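Local coordinates for haloacid dehalogenase domain protein hydrolase (Planctomyces limnophilus, PDB 4OVY), which is a putative phosphatase of the haloacid dehalogenase family that binds calcium and probably acts as a hydrolase, at residues L4-I16 with W289-I301. Residues are numbered along the deposited sequence; the frame is centred on the assembly and turned at random. Where two conformers were deposited one is given.
Sequences LPSWNDSAARRAI and WIVIDMQRDWKVI. With CIT (citric acid), chain B; EDO (1,2-ethanediol), chain G.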
loop_
_atom_site.group_PDB
_atom_site.type_symbol
_atom_site.label_atom_id
_atom_site.label_comp_id
_atom_site.label_asym_id
_atom_site.label_seq_id
_atom_site.Cartn_x
_atom_site.Cartn_y
_atom_site.Cartn_z
ATOM N N LEU A 4 8.612 -23.969 14.147
ATOM C CA LEU A 4 9.285 -23.109 15.113
ATOM C C LEU A 4 10.406 -23.830 15.877
ATOM O O LEU A 4 10.445 -23.793 17.105
ATOM C CB LEU A 4 8.247 -22.544 16.093
ATOM C CG LEU A 4 7.044 -21.848 15.458
ATOM C CD1 LEU A 4 6.170 -21.245 16.545
ATOM C CD2 LEU A 4 7.489 -20.784 14.462
ATOM N N PRO A 5 11.328 -24.482 15.149
ATOM C CA PRO A 5 12.352 -25.306 15.813
ATOM C C PRO A 5 13.305 -24.553 16.746
ATOM O O PRO A 5 13.852 -25.157 17.667
ATOM C CB PRO A 5 13.129 -25.927 14.644
ATOM C CG PRO A 5 12.835 -25.065 13.472
ATOM C CD PRO A 5 11.458 -24.520 13.682
ATOM N N SER A 6 13.505 -23.259 16.511
ATOM C CA SER A 6 14.375 -22.444 17.368
ATOM C C SER A 6 13.645 -21.850 18.577
ATOM O O SER A 6 14.246 -21.100 19.346
ATOM C CB SER A 6 15.028 -21.313 16.557
ATOM O OG SER A 6 15.914 -21.847 15.594
ATOM N N TRP A 7 12.363 -22.185 18.745
ATOM C CA TRP A 7 11.573 -21.710 19.874
ATOM C C TRP A 7 11.422 -22.804 20.921
ATOM O O TRP A 7 10.907 -23.879 20.617
ATOM C CB TRP A 7 10.176 -21.282 19.419
ATOM C CG TRP A 7 10.136 -20.114 18.462
ATOM C CD1 TRP A 7 10.620 -20.076 17.184
ATOM C CD2 TRP A 7 9.553 -18.830 18.705
ATOM N NE1 TRP A 7 10.376 -18.847 16.619
ATOM C CE2 TRP A 7 9.722 -18.062 17.529
ATOM C CE3 TRP A 7 8.901 -18.251 19.800
ATOM C CZ2 TRP A 7 9.270 -16.744 17.422
ATOM C CZ3 TRP A 7 8.444 -16.940 19.689
ATOM C CH2 TRP A 7 8.632 -16.203 18.509
ATOM N N ASN A 8 11.859 -22.517 22.149
ATOM C CA ASN A 8 11.619 -23.382 23.309
ATOM C C ASN A 8 10.140 -23.372 23.671
ATOM O O ASN A 8 9.390 -22.513 23.207
ATOM C CB ASN A 8 12.381 -22.869 24.543
ATOM C CG ASN A 8 13.877 -23.011 24.418
ATOM O OD1 ASN A 8 14.384 -23.998 23.878
ATOM N ND2 ASN A 8 14.599 -22.032 24.939
ATOM N N ASP A 9 9.727 -24.298 24.535
ATOM C CA ASP A 9 8.391 -24.224 25.093
ATOM C C ASP A 9 8.335 -22.947 25.931
ATOM O O ASP A 9 9.216 -22.698 26.740
ATOM C CB ASP A 9 8.065 -25.449 25.946
ATOM C CG ASP A 9 6.605 -25.480 26.396
ATOM O OD1 ASP A 9 5.739 -24.804 25.787
ATOM O OD2 ASP A 9 6.321 -26.185 27.376
ATOM N N SER A 10 7.313 -22.134 25.694
ATOM C CA SER A 10 7.163 -20.852 26.356
ATOM C C SER A 10 5.735 -20.363 26.174
ATOM O O SER A 10 5.006 -20.888 25.343
ATOM C CB SER A 10 8.126 -19.826 25.747
ATOM O OG SER A 10 7.730 -19.450 24.433
ATOM N N ALA A 11 5.341 -19.339 26.927
ATOM C CA ALA A 11 4.033 -18.728 26.706
ATOM C C ALA A 11 3.870 -18.301 25.251
ATOM O O ALA A 11 2.807 -18.503 24.660
ATOM C CB ALA A 11 3.820 -17.540 27.635
ATOM N N ALA A 12 4.923 -17.718 24.676
ATOM C CA ALA A 12 4.855 -17.204 23.311
ATOM C C ALA A 12 4.685 -18.312 22.262
ATOM O O ALA A 12 3.854 -18.190 21.365
ATOM C CB ALA A 12 6.073 -16.344 22.993
ATOM N N ARG A 13 5.457 -19.388 22.374
ATOM C CA ARG A 13 5.340 -20.486 21.414
ATOM C C ARG A 13 3.972 -21.150 21.522
ATOM O O ARG A 13 3.365 -21.486 20.505
ATOM C CB ARG A 13 6.450 -21.524 21.594
ATOM C CG ARG A 13 6.627 -22.404 20.359
ATOM C CD ARG A 13 7.619 -23.533 20.583
ATOM N NE ARG A 13 7.120 -24.552 21.513
ATOM C CZ ARG A 13 7.819 -25.619 21.888
ATOM N NH1 ARG A 13 9.047 -25.799 21.422
ATOM N NH2 ARG A 13 7.299 -26.504 22.730
ATOM N N ARG A 14 3.483 -21.328 22.748
ATOM C CA ARG A 14 2.155 -21.913 22.962
ATOM C C ARG A 14 1.063 -21.049 22.346
ATOM O O ARG A 14 0.179 -21.557 21.656
ATOM C CB ARG A 14 1.879 -22.138 24.449
ATOM C CG ARG A 14 2.724 -23.247 25.055
ATOM C CD ARG A 14 2.256 -23.645 26.444
ATOM N NE ARG A 14 2.505 -22.616 27.448
ATOM C CZ ARG A 14 3.660 -22.418 28.085
ATOM N NH1 ARG A 14 4.728 -23.172 27.835
ATOM N NH2 ARG A 14 3.745 -21.448 28.989
ATOM N N ALA A 15 1.140 -19.744 22.585
ATOM C CA ALA A 15 0.158 -18.799 22.055
ATOM C C ALA A 15 0.155 -18.757 20.530
ATOM O O ALA A 15 -0.908 -18.729 19.916
ATOM C CB ALA A 15 0.415 -17.405 22.607
ATOM N N ILE A 16 1.340 -18.744 19.923
ATOM C CA ILE A 16 1.451 -18.673 18.474
ATOM C C ILE A 16 0.854 -19.921 17.831
ATOM O O ILE A 16 0.009 -19.813 16.943
ATOM C CB ILE A 16 2.908 -18.477 18.011
ATOM C CG1 ILE A 16 3.384 -17.072 18.385
ATOM C CG2 ILE A 16 3.025 -18.686 16.505
ATOM C CD1 ILE A 16 4.881 -16.892 18.301
ATOM N N TRP A 289 -1.180 -9.103 25.811
ATOM C CA TRP A 289 -0.001 -9.155 24.956
ATOM C C TRP A 289 1.013 -10.155 25.508
ATOM O O TRP A 289 1.369 -10.117 26.684
ATOM C CB TRP A 289 0.642 -7.770 24.833
ATOM C CG TRP A 289 -0.238 -6.738 24.182
ATOM C CD1 TRP A 289 -1.302 -6.965 23.362
ATOM C CD2 TRP A 289 -0.106 -5.306 24.275
ATOM N NE1 TRP A 289 -1.852 -5.772 22.954
ATOM C CE2 TRP A 289 -1.133 -4.740 23.497
ATOM C CE3 TRP A 289 0.768 -4.455 24.959
ATOM C CZ2 TRP A 289 -1.301 -3.361 23.361
ATOM C CZ3 TRP A 289 0.597 -3.081 24.827
ATOM C CH2 TRP A 289 -0.429 -2.551 24.037
ATOM N N ILE A 290 1.485 -11.044 24.649
ATOM C CA ILE A 290 2.385 -12.110 25.074
ATOM C C ILE A 290 3.818 -11.658 24.856
ATOM O O ILE A 290 4.204 -11.284 23.746
ATOM C CB ILE A 290 2.129 -13.415 24.297
ATOM C CG1 ILE A 290 0.641 -13.809 24.366
ATOM C CG2 ILE A 290 3.024 -14.531 24.826
ATOM C CD1 ILE A 290 0.110 -14.059 25.759
ATOM N N VAL A 291 4.601 -11.697 25.924
ATOM C CA VAL A 291 5.971 -11.225 25.894
ATOM C C VAL A 291 6.921 -12.383 25.588
ATOM O O VAL A 291 6.894 -13.414 26.256
ATOM C CB VAL A 291 6.354 -10.560 27.226
ATOM C CG1 VAL A 291 7.800 -10.076 27.191
ATOM C CG2 VAL A 291 5.400 -9.403 27.517
ATOM N N ILE A 292 7.755 -12.187 24.573
ATOM C CA ILE A 292 8.818 -13.118 24.225
ATOM C C ILE A 292 10.082 -12.736 25.001
ATOM O O ILE A 292 10.628 -11.643 24.813
ATOM C CB ILE A 292 9.109 -13.062 22.714
ATOM C CG1 ILE A 292 7.859 -13.417 21.904
ATOM C CG2 ILE A 292 10.267 -13.976 22.342
ATOM C CD1 ILE A 292 7.873 -12.859 20.496
ATOM N N ASP A 293 10.532 -13.635 25.877
ATOM C CA ASP A 293 11.784 -13.469 26.626
ATOM C C ASP A 293 12.921 -14.045 25.778
ATOM O O ASP A 293 13.084 -15.263 25.709
ATOM C CB ASP A 293 11.664 -14.211 27.964
ATOM C CG ASP A 293 12.879 -14.040 28.870
ATOM O OD1 ASP A 293 14.010 -13.847 28.389
ATOM O OD2 ASP A 293 12.691 -14.132 30.097
HETATM N N MSE A 294 13.705 -13.175 25.133
HETATM C CA MSE A 294 14.739 -13.635 24.192
HETATM C C MSE A 294 15.741 -14.584 24.841
HETATM O O MSE A 294 16.113 -15.607 24.252
HETATM C CB MSE A 294 15.460 -12.438 23.547
HETATM C CG MSE A 294 14.581 -11.724 22.516
HETATM SE SE MSE A 294 15.535 -10.264 21.591
HETATM C CE MSE A 294 17.070 -11.368 21.082
ATOM N N GLN A 295 16.178 -14.258 26.053
ATOM C CA GLN A 295 17.154 -15.066 26.785
ATOM C C GLN A 295 16.665 -16.495 27.003
ATOM O O GLN A 295 17.419 -17.443 26.821
ATOM C CB GLN A 295 17.455 -14.427 28.147
ATOM C CG GLN A 295 18.505 -15.158 28.982
ATOM C CD GLN A 295 18.599 -14.636 30.405
ATOM O OE1 GLN A 295 17.598 -14.266 31.013
ATOM N NE2 GLN A 295 19.808 -14.616 30.948
ATOM N N ARG A 296 15.402 -16.641 27.380
ATOM C CA ARG A 296 14.861 -17.939 27.774
ATOM C C ARG A 296 14.117 -18.677 26.663
ATOM O O ARG A 296 14.089 -19.909 26.665
ATOM C CB ARG A 296 13.945 -17.772 28.982
ATOM C CG ARG A 296 14.687 -17.322 30.229
ATOM C CD ARG A 296 13.805 -17.379 31.467
ATOM N NE ARG A 296 13.451 -18.749 31.841
ATOM C CZ ARG A 296 14.228 -19.590 32.525
ATOM N NH1 ARG A 296 13.778 -20.811 32.812
ATOM N NH2 ARG A 296 15.443 -19.232 32.934
ATOM N N ASP A 297 13.526 -17.940 25.720
ATOM C CA ASP A 297 12.559 -18.528 24.776
ATOM C C ASP A 297 13.145 -18.934 23.427
ATOM O O ASP A 297 12.501 -19.672 22.684
ATOM C CB ASP A 297 11.380 -17.573 24.534
ATOM C CG ASP A 297 10.586 -17.272 25.808
ATOM O OD1 ASP A 297 10.816 -17.929 26.850
ATOM O OD2 ASP A 297 9.723 -16.373 25.758
ATOM N N TRP A 298 14.339 -18.444 23.106
ATOM C CA TRP A 298 14.944 -18.664 21.795
ATOM C C TRP A 298 16.237 -19.470 21.911
ATOM O O TRP A 298 17.157 -19.081 22.639
ATOM C CB TRP A 298 15.224 -17.313 21.105
ATOM C CG TRP A 298 13.997 -16.612 20.573
ATOM C CD1 TRP A 298 12.710 -17.084 20.564
ATOM C CD2 TRP A 298 13.954 -15.339 19.915
ATOM N NE1 TRP A 298 11.876 -16.179 19.969
ATOM C CE2 TRP A 298 12.610 -15.101 19.555
ATOM C CE3 TRP A 298 14.919 -14.383 19.591
ATOM C CZ2 TRP A 298 12.203 -13.938 18.895
ATOM C CZ3 TRP A 298 14.513 -13.220 18.933
ATOM C CH2 TRP A 298 13.168 -13.010 18.596
ATOM N N LYS A 299 16.301 -20.580 21.174
ATOM C CA LYS A 299 17.428 -21.514 21.238
ATOM C C LYS A 299 18.667 -20.925 20.582
ATOM O O LYS A 299 19.791 -21.222 20.982
ATOM C CB LYS A 299 17.087 -22.833 20.536
ATOM C CG LYS A 299 15.969 -23.646 21.177
ATOM C CD LYS A 299 15.837 -24.995 20.463
ATOM C CE LYS A 299 14.494 -25.662 20.696
ATOM N NZ LYS A 299 14.397 -26.215 22.066
ATOM N N VAL A 300 18.439 -20.118 19.551
ATOM C CA VAL A 300 19.486 -19.355 18.878
ATOM C C VAL A 300 18.924 -17.975 18.576
ATOM O O VAL A 300 17.712 -17.803 18.530
ATOM C CB VAL A 300 19.967 -20.035 17.566
ATOM C CG1 VAL A 300 20.521 -21.419 17.861
ATOM C CG2 VAL A 300 18.852 -20.125 16.530
ATOM N N ILE A 301 19.800 -16.989 18.392
ATOM C CA ILE A 301 19.352 -15.645 18.049
ATOM C C ILE A 301 19.485 -15.401 16.548
ATOM O O ILE A 301 18.494 -15.125 15.869
ATOM C CB ILE A 301 20.132 -14.566 18.828
ATOM C CG1 ILE A 301 20.056 -14.829 20.335
ATOM C CG2 ILE A 301 19.612 -13.170 18.488
ATOM C CD1 ILE A 301 18.654 -14.882 20.896
HETATM C C1 CIT B . 10.712 -20.780 30.916
HETATM O O1 CIT B . 11.037 -19.572 30.875
HETATM O O2 CIT B . 11.407 -21.650 31.506
HETATM C C2 CIT B . 9.422 -21.178 30.227
HETATM C C3 CIT B . 8.358 -21.607 31.233
HETATM O O7 CIT B . 8.748 -22.873 31.786
HETATM C C4 CIT B . 8.206 -20.595 32.379
HETATM C C5 CIT B . 7.298 -21.071 33.504
HETATM O O3 CIT B . 7.204 -20.333 34.511
HETATM O O4 CIT B . 6.676 -22.159 33.421
HETATM C C6 CIT B . 7.059 -21.745 30.454
HETATM O O5 CIT B . 6.303 -20.758 30.350
HETATM O O6 CIT B . 6.770 -22.835 29.918
HETATM C C1 EDO G . 18.487 -20.389 25.954
HETATM O O1 EDO G . 17.175 -20.567 26.493
HETATM C C2 EDO G . 18.802 -21.494 24.949
HETATM O O2 EDO G . 17.655 -22.326 24.741
HETATM O O HOH W 1 9.605 -20.031 22.687
HETATM O O HOH W 2 11.189 -20.679 27.500
HETATM O O HOH W 3 7.119 -16.356 26.259
#
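A single antiparallel beta bridge, W7 with W298, ties the N-terminal loop ahead of helix 11-24 to the C-terminal end of this HAD-family protein, just after the short helix 294-297 that follows strand 290-293, which pairs parallel with 253-260 in the mixed sheet. Two backbone bonds make it: K299 N to S6 O (2.8 Å) and N8 N to D297 O (3.0 Å). The two indoles meet edge-to-face. W298 points NE1 at one face of the W7 six-membered ring, 3.5 Å from CZ3, with planes at 72°. W7 NE1 itself bonds to P142 O in helix 141-152. I292 CD1 reaches the W7 ring edge at CH2, and A12 CB rests on I292 CG1 (3.6 Å). N8 works as a clamp. Its amide gives ND2 to R296 O (2.8 Å) and takes K299 NZ on OD1 (2.9 Å), in the carbonyl plane. S10, at the N-cap of helix 11-24, accepts R13 N on OG. One water joins that OG to N8 O and D297 O. Another links A12 N, V291 O and D297 OD2. Both ends of the N8 amide, the ND2 donor and the OD1 acceptor, are thus bonded across the contact, which fixes its rotation, while D297 OD2 takes D293 N and a water.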